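PDB 3W5M: alpha-L-rhamnosidase from Streptomyces avermitilis, which releases terminal alpha-L-rhamnose by hydrolysis from flavonoids such as naringin, rutin and hesperidin and from the arabinogalactan-protein gum arabic. Local coordinates for residues L27-A32 / V71-A76; R877-W882 / R896-Q901; T892-W897 / N912-Y917. One frame throughout, in Å; residues are numbered along the deposited sequence.

Contact 1: L27-A32 / V71-A76; sequences LSWPMA and VLVPYA
Leu27 and Val73 form an antiparallel hydrogen-bonded pair, with Leu27 N to Val73 O at 2.7 Å and nearly straight at N-H (173°), and Val73 N returning to Leu27 O at 2.8 Å. Leu72 and Val73 both lie opposite Leu27, which makes a G1 beta bulge, and Leu72 has the positive phi (59°) of its first position. The extra residue leaves Leu72 N close to Leu27 O but at a poor angle, and the amide is instead taken up by Ser28 OG, 2.9 Å from Leu72 N. Ser28 chi1 of -68° sets OG beside its own backbone N, where it also packs 3.6 Å from Val71 CA. Without the hydroxyl, as with an alanine here, the Leu72 amide is likely to lose its acceptor and the bulge to be held less firmly. The apolar part of the contact is made by Trp29 and Val73: the far corner of the indole, CH2, meets Val73 CG2 at 3.6 Å, in an oblique approach. At its polar end the indole gives NE1 to Gln40. Leu27 and Val73 share one face of the small antiparallel sheet of the N-terminal immunoglobulin-like domain. From that face Leu27 reaches Trp88 and Val45, and Val73 touches Tyr43; the Trp29 indole packs on Val90 and Val92. Strand 26-32 and the short strand 73-74 are thus packed against strands 40-48 and 85-94 of the other sheet.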
# COMPACT_ATOMS: atom_id res chain seq x y z
N LEU A 27 24.00 -3.07 -12.15
CA LEU A 27 24.07 -4.47 -12.57
C LEU A 27 24.55 -5.31 -11.40
O LEU A 27 25.42 -4.87 -10.61
CB LEU A 27 25.08 -4.56 -13.73
CG LEU A 27 24.79 -3.68 -14.96
CD1 LEU A 27 25.94 -3.82 -15.96
CD2 LEU A 27 23.49 -4.10 -15.60
N SER A 28 24.02 -6.53 -11.27
CA SER A 28 24.43 -7.44 -10.20
C SER A 28 24.67 -8.84 -10.73
O SER A 28 23.95 -9.30 -11.63
CB SER A 28 23.36 -7.51 -9.10
OG SER A 28 23.24 -6.26 -8.39
N TRP A 29 25.67 -9.52 -10.18
CA TRP A 29 25.98 -10.91 -10.60
C TRP A 29 26.26 -11.85 -9.42
O TRP A 29 27.42 -12.09 -9.06
CB TRP A 29 27.08 -10.95 -11.68
CG TRP A 29 28.31 -10.10 -11.42
CD1 TRP A 29 29.44 -10.46 -10.75
CD2 TRP A 29 28.53 -8.75 -11.86
NE1 TRP A 29 30.34 -9.41 -10.72
CE2 TRP A 29 29.81 -8.36 -11.40
CE3 TRP A 29 27.76 -7.83 -12.59
CZ2 TRP A 29 30.35 -7.10 -11.65
CZ3 TRP A 29 28.31 -6.58 -12.88
CH2 TRP A 29 29.59 -6.22 -12.39
N PRO A 30 25.20 -12.40 -8.82
CA PRO A 30 25.42 -13.45 -7.84
C PRO A 30 26.27 -14.56 -8.50
O PRO A 30 26.12 -14.83 -9.71
CB PRO A 30 24.00 -13.97 -7.53
CG PRO A 30 23.05 -12.92 -8.05
CD PRO A 30 23.77 -12.22 -9.16
N MET A 31 27.17 -15.17 -7.74
CA MET A 31 27.99 -16.24 -8.30
C MET A 31 27.79 -17.53 -7.49
O MET A 31 27.40 -17.49 -6.34
CB MET A 31 29.45 -15.83 -8.31
CG MET A 31 29.81 -14.76 -9.35
SD MET A 31 31.30 -13.86 -8.83
CE MET A 31 30.63 -12.80 -7.54
N ALA A 32 28.05 -18.67 -8.13
CA ALA A 32 27.94 -19.97 -7.44
C ALA A 32 29.21 -20.76 -7.64
O ALA A 32 29.84 -20.69 -8.70
CB ALA A 32 26.74 -20.75 -7.96
N VAL A 71 27.77 -6.44 -6.86
CA VAL A 71 26.37 -6.09 -6.61
C VAL A 71 26.18 -4.60 -6.82
O VAL A 71 26.94 -3.76 -6.28
CB VAL A 71 25.96 -6.59 -5.19
CG1 VAL A 71 24.77 -5.85 -4.62
CG2 VAL A 71 25.72 -8.11 -5.22
N LEU A 72 25.16 -4.27 -7.62
CA LEU A 72 24.73 -2.87 -7.90
C LEU A 72 25.85 -2.02 -8.52
O LEU A 72 26.09 -0.86 -8.12
CB LEU A 72 24.17 -2.19 -6.63
CG LEU A 72 22.93 -2.87 -6.03
CD1 LEU A 72 22.59 -2.25 -4.67
CD2 LEU A 72 21.77 -2.76 -7.00
N VAL A 73 26.55 -2.61 -9.48
CA VAL A 73 27.62 -1.92 -10.22
C VAL A 73 26.99 -1.08 -11.33
O VAL A 73 26.30 -1.62 -12.21
CB VAL A 73 28.64 -2.91 -10.80
CG1 VAL A 73 29.74 -2.16 -11.58
CG2 VAL A 73 29.23 -3.78 -9.72
N PRO A 74 27.17 0.26 -11.30
CA PRO A 74 26.50 1.09 -12.30
C PRO A 74 27.06 0.96 -13.69
O PRO A 74 28.29 0.98 -13.90
CB PRO A 74 26.70 2.54 -11.81
CG PRO A 74 27.72 2.46 -10.73
CD PRO A 74 27.88 1.05 -10.27
N TYR A 75 26.15 0.80 -14.65
CA TYR A 75 26.50 0.98 -16.06
C TYR A 75 27.33 2.25 -16.24
O TYR A 75 26.93 3.31 -15.76
CB TYR A 75 25.24 1.07 -16.89
CG TYR A 75 25.51 1.41 -18.35
CD1 TYR A 75 25.96 0.44 -19.24
CD2 TYR A 75 25.29 2.71 -18.82
CE1 TYR A 75 26.20 0.76 -20.57
CE2 TYR A 75 25.53 3.04 -20.16
CZ TYR A 75 25.98 2.07 -21.03
OH TYR A 75 26.21 2.39 -22.34
N ALA A 76 28.46 2.14 -16.92
CA ALA A 76 29.31 3.33 -17.13
C ALA A 76 29.82 3.44 -18.55
O ALA A 76 30.92 3.91 -18.79
CB ALA A 76 30.46 3.39 -16.11

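Contact 2: R877-W882 / R896-Q901; sequences RTFPSW and RWDSIQ
Trp897 turns the edge of its six-membered ring to one face of Trp882, an edge-to-face pair with centroids 5.1 Å apart and planes at 72°. The corner atom Trp897 CH2 does the touching, 3.5 Å from Trp882 NE1 and offset toward the rim of that indole. The two side chains run alongside each other in the same direction. Both indole N-H groups are used outside the pair, Trp882 NE1 on Tyr919 O and Trp897 NE1 on Thr849 O.

Apolar contacts continue at the base of Trp897, whose CB lies 3.9 Å from Pro880 CB; Pro880 follows a cis peptide bond. Phe879 extends its ring from CG anti to the backbone N (chi1 167°), bringing CE2 to 3.5 Å from Asp898 CB, while the carbonyl carbon of Trp897 sits at the ring edge. Asp898 sends OD2 to Gln907.

Polar links are indirect. A water accepts from Ser881 N at 3.0 Å and donates to Trp897 O at 2.8 Å, bridging two backbones that share no direct hydrogen bond. Ser881 OG donates to Thr878 O at 2.9 Å and also caps Tyr884 N, at the start of helix 883-887.

Within the 6-hairpin glycosidase domain, the contact joins the loop between helices 867-875 and 883-887 to the longer loop leading to helix 923-929. Helix 854-863 adjoins both indoles through Thr854, and Trp882 also touches its Leu858.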
# COMPACT_ATOMS: atom_id res chain seq x y z
N ARG A 877 2.43 -16.38 26.15
CA ARG A 877 1.12 -16.61 25.50
C ARG A 877 -0.00 -15.74 26.10
O ARG A 877 -1.06 -15.55 25.48
CB ARG A 877 0.75 -18.09 25.54
CG ARG A 877 1.58 -18.97 24.61
CD ARG A 877 1.21 -20.44 24.75
NE ARG A 877 -0.22 -20.64 24.54
CZ ARG A 877 -0.89 -21.75 24.85
NH1 ARG A 877 -0.26 -22.78 25.39
NH2 ARG A 877 -2.19 -21.82 24.62
N THR A 878 0.21 -15.22 27.29
CA THR A 878 -0.83 -14.43 27.93
C THR A 878 -0.66 -12.97 27.57
O THR A 878 0.42 -12.57 27.15
CB THR A 878 -0.84 -14.63 29.47
OG1 THR A 878 0.45 -14.31 29.99
CG2 THR A 878 -1.18 -16.08 29.82
N PHE A 879 -1.72 -12.18 27.72
CA PHE A 879 -1.70 -10.74 27.33
C PHE A 879 -0.86 -9.82 28.26
O PHE A 879 -0.89 -10.01 29.47
CB PHE A 879 -3.13 -10.20 27.25
CG PHE A 879 -3.21 -8.70 27.16
CD1 PHE A 879 -3.26 -7.91 28.31
CD2 PHE A 879 -3.22 -8.06 25.92
CE1 PHE A 879 -3.29 -6.52 28.23
CE2 PHE A 879 -3.24 -6.67 25.84
CZ PHE A 879 -3.28 -5.90 26.98
N PRO A 880 -0.13 -8.81 27.69
CA PRO A 880 0.18 -8.55 26.26
C PRO A 880 1.38 -9.35 25.76
O PRO A 880 2.34 -9.59 26.52
CB PRO A 880 0.49 -7.05 26.24
CG PRO A 880 1.02 -6.77 27.61
CD PRO A 880 0.22 -7.64 28.53
N SER A 881 1.31 -9.78 24.51
CA SER A 881 2.35 -10.62 23.92
C SER A 881 2.07 -10.81 22.42
O SER A 881 1.05 -10.34 21.93
CB SER A 881 2.45 -11.97 24.63
OG SER A 881 1.29 -12.79 24.44
N TRP A 882 3.01 -11.44 21.71
CA TRP A 882 2.78 -11.87 20.35
C TRP A 882 1.93 -13.15 20.34
O TRP A 882 1.17 -13.40 19.39
CB TRP A 882 4.12 -12.07 19.60
CG TRP A 882 4.88 -10.76 19.44
CD1 TRP A 882 4.60 -9.74 18.57
CD2 TRP A 882 6.02 -10.32 20.20
NE1 TRP A 882 5.48 -8.69 18.75
CE2 TRP A 882 6.36 -9.02 19.74
CE3 TRP A 882 6.79 -10.89 21.22
CZ2 TRP A 882 7.44 -8.28 20.27
CZ3 TRP A 882 7.86 -10.16 21.74
CH2 TRP A 882 8.17 -8.88 21.27
N ARG A 896 -3.18 -3.08 17.89
CA ARG A 896 -3.09 -2.94 19.36
C ARG A 896 -2.74 -4.27 19.98
O ARG A 896 -3.14 -5.32 19.48
CB ARG A 896 -4.44 -2.50 19.95
CG ARG A 896 -4.90 -1.10 19.57
CD ARG A 896 -6.37 -0.92 19.96
NE ARG A 896 -6.93 0.37 19.59
CZ ARG A 896 -6.89 1.46 20.35
NH1 ARG A 896 -6.28 1.43 21.53
NH2 ARG A 896 -7.42 2.59 19.92
N TRP A 897 -2.04 -4.26 21.12
CA TRP A 897 -1.82 -5.51 21.83
C TRP A 897 -3.17 -6.19 22.19
O TRP A 897 -3.27 -7.42 22.22
CB TRP A 897 -0.96 -5.25 23.08
CG TRP A 897 0.45 -4.78 22.73
CD1 TRP A 897 0.99 -3.54 22.95
CD2 TRP A 897 1.49 -5.56 22.11
NE1 TRP A 897 2.30 -3.51 22.51
CE2 TRP A 897 2.63 -4.74 22.01
CE3 TRP A 897 1.56 -6.88 21.65
CZ2 TRP A 897 3.83 -5.18 21.42
CZ3 TRP A 897 2.75 -7.34 21.08
CH2 TRP A 897 3.87 -6.48 20.98
N ASP A 898 -4.19 -5.37 22.40
CA ASP A 898 -5.53 -5.85 22.79
C ASP A 898 -6.62 -5.54 21.77
O ASP A 898 -7.72 -5.18 22.15
CB ASP A 898 -5.95 -5.21 24.12
CG ASP A 898 -5.88 -3.70 24.08
OD1 ASP A 898 -5.29 -3.15 23.13
OD2 ASP A 898 -6.43 -3.05 25.00
N SER A 899 -6.33 -5.66 20.47
CA SER A 899 -7.39 -5.36 19.48
C SER A 899 -8.66 -6.19 19.74
O SER A 899 -9.77 -5.67 19.60
CB SER A 899 -6.88 -5.50 18.04
OG SER A 899 -6.03 -4.41 17.74
N ILE A 900 -8.48 -7.46 20.11
CA ILE A 900 -9.49 -8.22 20.85
C ILE A 900 -9.01 -8.24 22.30
O ILE A 900 -7.88 -8.65 22.57
CB ILE A 900 -9.63 -9.67 20.38
CG1 ILE A 900 -10.06 -9.75 18.90
CG2 ILE A 900 -10.66 -10.39 21.25
CD1 ILE A 900 -9.85 -11.11 18.25
N GLN A 901 -9.86 -7.77 23.22
CA GLN A 901 -9.48 -7.69 24.64
C GLN A 901 -9.65 -9.02 25.38
O GLN A 901 -10.37 -9.91 24.89
CB GLN A 901 -10.28 -6.61 25.35
CG GLN A 901 -10.41 -5.35 24.54
CD GLN A 901 -10.62 -4.15 25.42
OE1 GLN A 901 -11.63 -3.46 25.31
NE2 GLN A 901 -9.67 -3.89 26.31
O HOH W 1 -1.17 -8.97 23.12

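Contact 3: T892-W897 / N912-Y917; sequences TMWERW and NSFNHY. With TRS (2-amino-2-hydroxymethyl-propane-1,3-diol), chain D.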
# COMPACT_ATOMS: atom_id res chain seq x y z
N THR A 892 -2.45 -12.10 11.02
CA THR A 892 -1.68 -10.90 10.70
C THR A 892 -1.35 -10.27 12.04
O THR A 892 -1.75 -10.81 13.08
CB THR A 892 -2.47 -9.89 9.86
OG1 THR A 892 -3.75 -9.61 10.46
CG2 THR A 892 -2.65 -10.38 8.43
N MET A 893 -0.63 -9.15 12.03
CA MET A 893 -0.32 -8.43 13.27
C MET A 893 -1.38 -7.39 13.48
O MET A 893 -1.79 -6.69 12.53
CB MET A 893 1.07 -7.77 13.25
CG MET A 893 2.17 -8.69 12.75
SD MET A 893 2.28 -10.28 13.57
CE MET A 893 2.88 -9.63 15.14
N TRP A 894 -1.84 -7.25 14.72
CA TRP A 894 -2.86 -6.24 15.03
C TRP A 894 -2.29 -4.87 15.37
O TRP A 894 -1.15 -4.77 15.85
CB TRP A 894 -3.73 -6.70 16.22
CG TRP A 894 -4.39 -8.01 16.06
CD1 TRP A 894 -4.64 -8.70 14.91
CD2 TRP A 894 -4.98 -8.77 17.13
NE1 TRP A 894 -5.33 -9.87 15.20
CE2 TRP A 894 -5.55 -9.92 16.55
CE3 TRP A 894 -5.06 -8.59 18.52
CZ2 TRP A 894 -6.19 -10.91 17.33
CZ3 TRP A 894 -5.71 -9.56 19.29
CH2 TRP A 894 -6.27 -10.70 18.69
N GLU A 895 -3.10 -3.83 15.17
CA GLU A 895 -2.72 -2.48 15.54
C GLU A 895 -2.43 -2.35 17.05
O GLU A 895 -1.55 -1.57 17.42
CB GLU A 895 -3.81 -1.49 15.18
CG GLU A 895 -3.42 -0.02 15.31
CD GLU A 895 -4.47 0.93 14.74
OE1 GLU A 895 -5.64 0.49 14.57
OE2 GLU A 895 -4.14 2.12 14.47
N ARG A 896 -3.18 -3.08 17.89
CA ARG A 896 -3.09 -2.94 19.36
C ARG A 896 -2.74 -4.27 19.98
O ARG A 896 -3.14 -5.32 19.48
CB ARG A 896 -4.44 -2.50 19.95
CG ARG A 896 -4.90 -1.10 19.57
CD ARG A 896 -6.37 -0.92 19.96
NE ARG A 896 -6.93 0.37 19.59
CZ ARG A 896 -6.89 1.46 20.35
NH1 ARG A 896 -6.28 1.43 21.53
NH2 ARG A 896 -7.42 2.59 19.92
N TRP A 897 -2.04 -4.26 21.12
CA TRP A 897 -1.82 -5.51 21.83
C TRP A 897 -3.17 -6.19 22.19
O TRP A 897 -3.27 -7.42 22.22
CB TRP A 897 -0.96 -5.25 23.08
CG TRP A 897 0.45 -4.78 22.73
CD1 TRP A 897 0.99 -3.54 22.95
CD2 TRP A 897 1.49 -5.56 22.11
NE1 TRP A 897 2.30 -3.51 22.51
CE2 TRP A 897 2.63 -4.74 22.01
CE3 TRP A 897 1.56 -6.88 21.65
CZ2 TRP A 897 3.83 -5.18 21.42
CZ3 TRP A 897 2.75 -7.34 21.08
CH2 TRP A 897 3.87 -6.48 20.98
N ASN A 912 -9.05 0.75 15.43
CA ASN A 912 -8.75 -0.64 15.76
C ASN A 912 -8.58 -1.58 14.57
O ASN A 912 -9.49 -2.37 14.25
CB ASN A 912 -9.80 -1.23 16.72
CG ASN A 912 -9.33 -2.53 17.33
OD1 ASN A 912 -8.15 -2.69 17.61
ND2 ASN A 912 -10.25 -3.47 17.52
N SER A 913 -7.40 -1.58 13.99
CA SER A 913 -7.10 -2.43 12.83
C SER A 913 -6.54 -3.82 13.23
O SER A 913 -5.82 -3.96 14.24
CB SER A 913 -6.15 -1.67 11.89
OG SER A 913 -5.19 -2.54 11.29
N PHE A 914 -6.87 -4.84 12.45
CA PHE A 914 -6.30 -6.17 12.66
C PHE A 914 -5.17 -6.51 11.69
O PHE A 914 -4.81 -7.68 11.54
CB PHE A 914 -7.39 -7.24 12.65
CG PHE A 914 -8.38 -7.06 13.76
CD1 PHE A 914 -9.47 -6.20 13.60
CD2 PHE A 914 -8.18 -7.67 14.99
CE1 PHE A 914 -10.37 -6.01 14.65
CE2 PHE A 914 -9.07 -7.48 16.04
CZ PHE A 914 -10.16 -6.64 15.87
N ASN A 915 -4.59 -5.48 11.07
CA ASN A 915 -3.54 -5.68 10.07
C ASN A 915 -2.63 -4.43 9.94
O ASN A 915 -2.65 -3.73 8.93
CB ASN A 915 -4.20 -6.04 8.70
CG ASN A 915 -3.25 -6.74 7.74
OD1 ASN A 915 -2.05 -6.89 8.00
ND2 ASN A 915 -3.80 -7.20 6.61
N HIS A 916 -1.87 -4.13 11.00
CA HIS A 916 -0.78 -3.14 11.00
C HIS A 916 0.52 -3.92 11.16
O HIS A 916 0.61 -4.78 12.03
CB HIS A 916 -0.88 -2.24 12.23
CG HIS A 916 -1.65 -0.98 12.03
ND1 HIS A 916 -3.02 -0.98 11.81
CD2 HIS A 916 -1.28 0.32 12.10
CE1 HIS A 916 -3.44 0.27 11.72
NE2 HIS A 916 -2.41 1.08 11.89
N TYR A 917 1.54 -3.63 10.35
CA TYR A 917 2.76 -4.42 10.48
C TYR A 917 3.68 -4.05 11.67
O TYR A 917 4.61 -4.79 11.95
CB TYR A 917 3.59 -4.49 9.18
CG TYR A 917 3.82 -3.19 8.44
CD1 TYR A 917 4.36 -2.06 9.06
CD2 TYR A 917 3.53 -3.11 7.09
CE1 TYR A 917 4.57 -0.88 8.36
CE2 TYR A 917 3.73 -1.95 6.38
CZ TYR A 917 4.26 -0.84 7.01
OH TYR A 917 4.44 0.30 6.27
C TRS D . -1.14 5.27 13.30
C1 TRS D . -1.20 4.32 12.08
C2 TRS D . 0.27 5.26 13.92
C3 TRS D . -2.21 4.93 14.33
N TRS D . -1.41 6.64 12.81
O1 TRS D . -2.56 4.12 11.64
O2 TRS D . 1.25 5.69 12.95
O3 TRS D . -2.05 3.59 14.81
O HOH W 2 1.22 -4.00 14.57
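Glu895 lies over one face of the His916 imidazole, its CG 3.6 Å from the ring centroid and 8° off the normal, a CH-pi contact; the carboxylate stacks above the ring with planes 17° apart. At the imidazole edge, NE2 donates to O1 of a bound Tris molecule at 3.1 Å and an almost straight 175°, while ND1 is paired with Ser913 OG. Phe914 turns its edge to a face of Trp894, the planes nearly perpendicular, with Phe914 CD2 3.6 Å from Trp894 NE1.

Glu895 is extended, CG anti to the backbone N, which lays the carboxylate over the CE1-NE2 side of the imidazole, with OE2 toward the Tris. OE1 accepts from Ser913 N at 2.8 Å, the N-H arriving almost end-on to the C-O bond, and makes a salt bridge with Arg634; OE2 accepts from Tris O3 at 2.6 Å. Glu895 N in turn donates to Ser913 O at 2.9 Å, so backbone and side chain of this glutamate both grip the same serine. Ser913 OG also accepts from Asn915 N, an ST turn that places the hydroxyl beside His916. Further back, His916 N donates to Met893 O at 3.0 Å.

Glu895 is the inferred proton acceptor and His916 a rhamnose-binding residue. With Asp630, Asp643 and Trp695 also bonded to it, the Tris, probably from the crystallisation liquor, occupies the sugar site. Ser913 N and Arg634, both on OE1, probably help hold the carboxylate's orientation while OE2 faces the Tris, consistent with a general-base role toward the sugar site.

Contacts 2 and 3 adjoin within the glycosidase domain: their centres are 10 Å apart, and they share Arg896 and Trp897. Ser899 of contact 2 joins them directly, its OG 2.7 Å from Asn912 OD1, a probable hydrogen bond, and its CB packs against Phe914 CE2. Contact 3 holds Glu895 and His916 of the rhamnose pocket; from contact 2, the Asp898 side chain is about 8 Å from that of Glu895, and the Trp897 side chain about 11 Å from that of His916. Contact 1 belongs to the N-terminal immunoglobulin-like domain, and its nearest atoms are about 21 Å from contact 3 and about 30 Å from contact 2, with no touch to either.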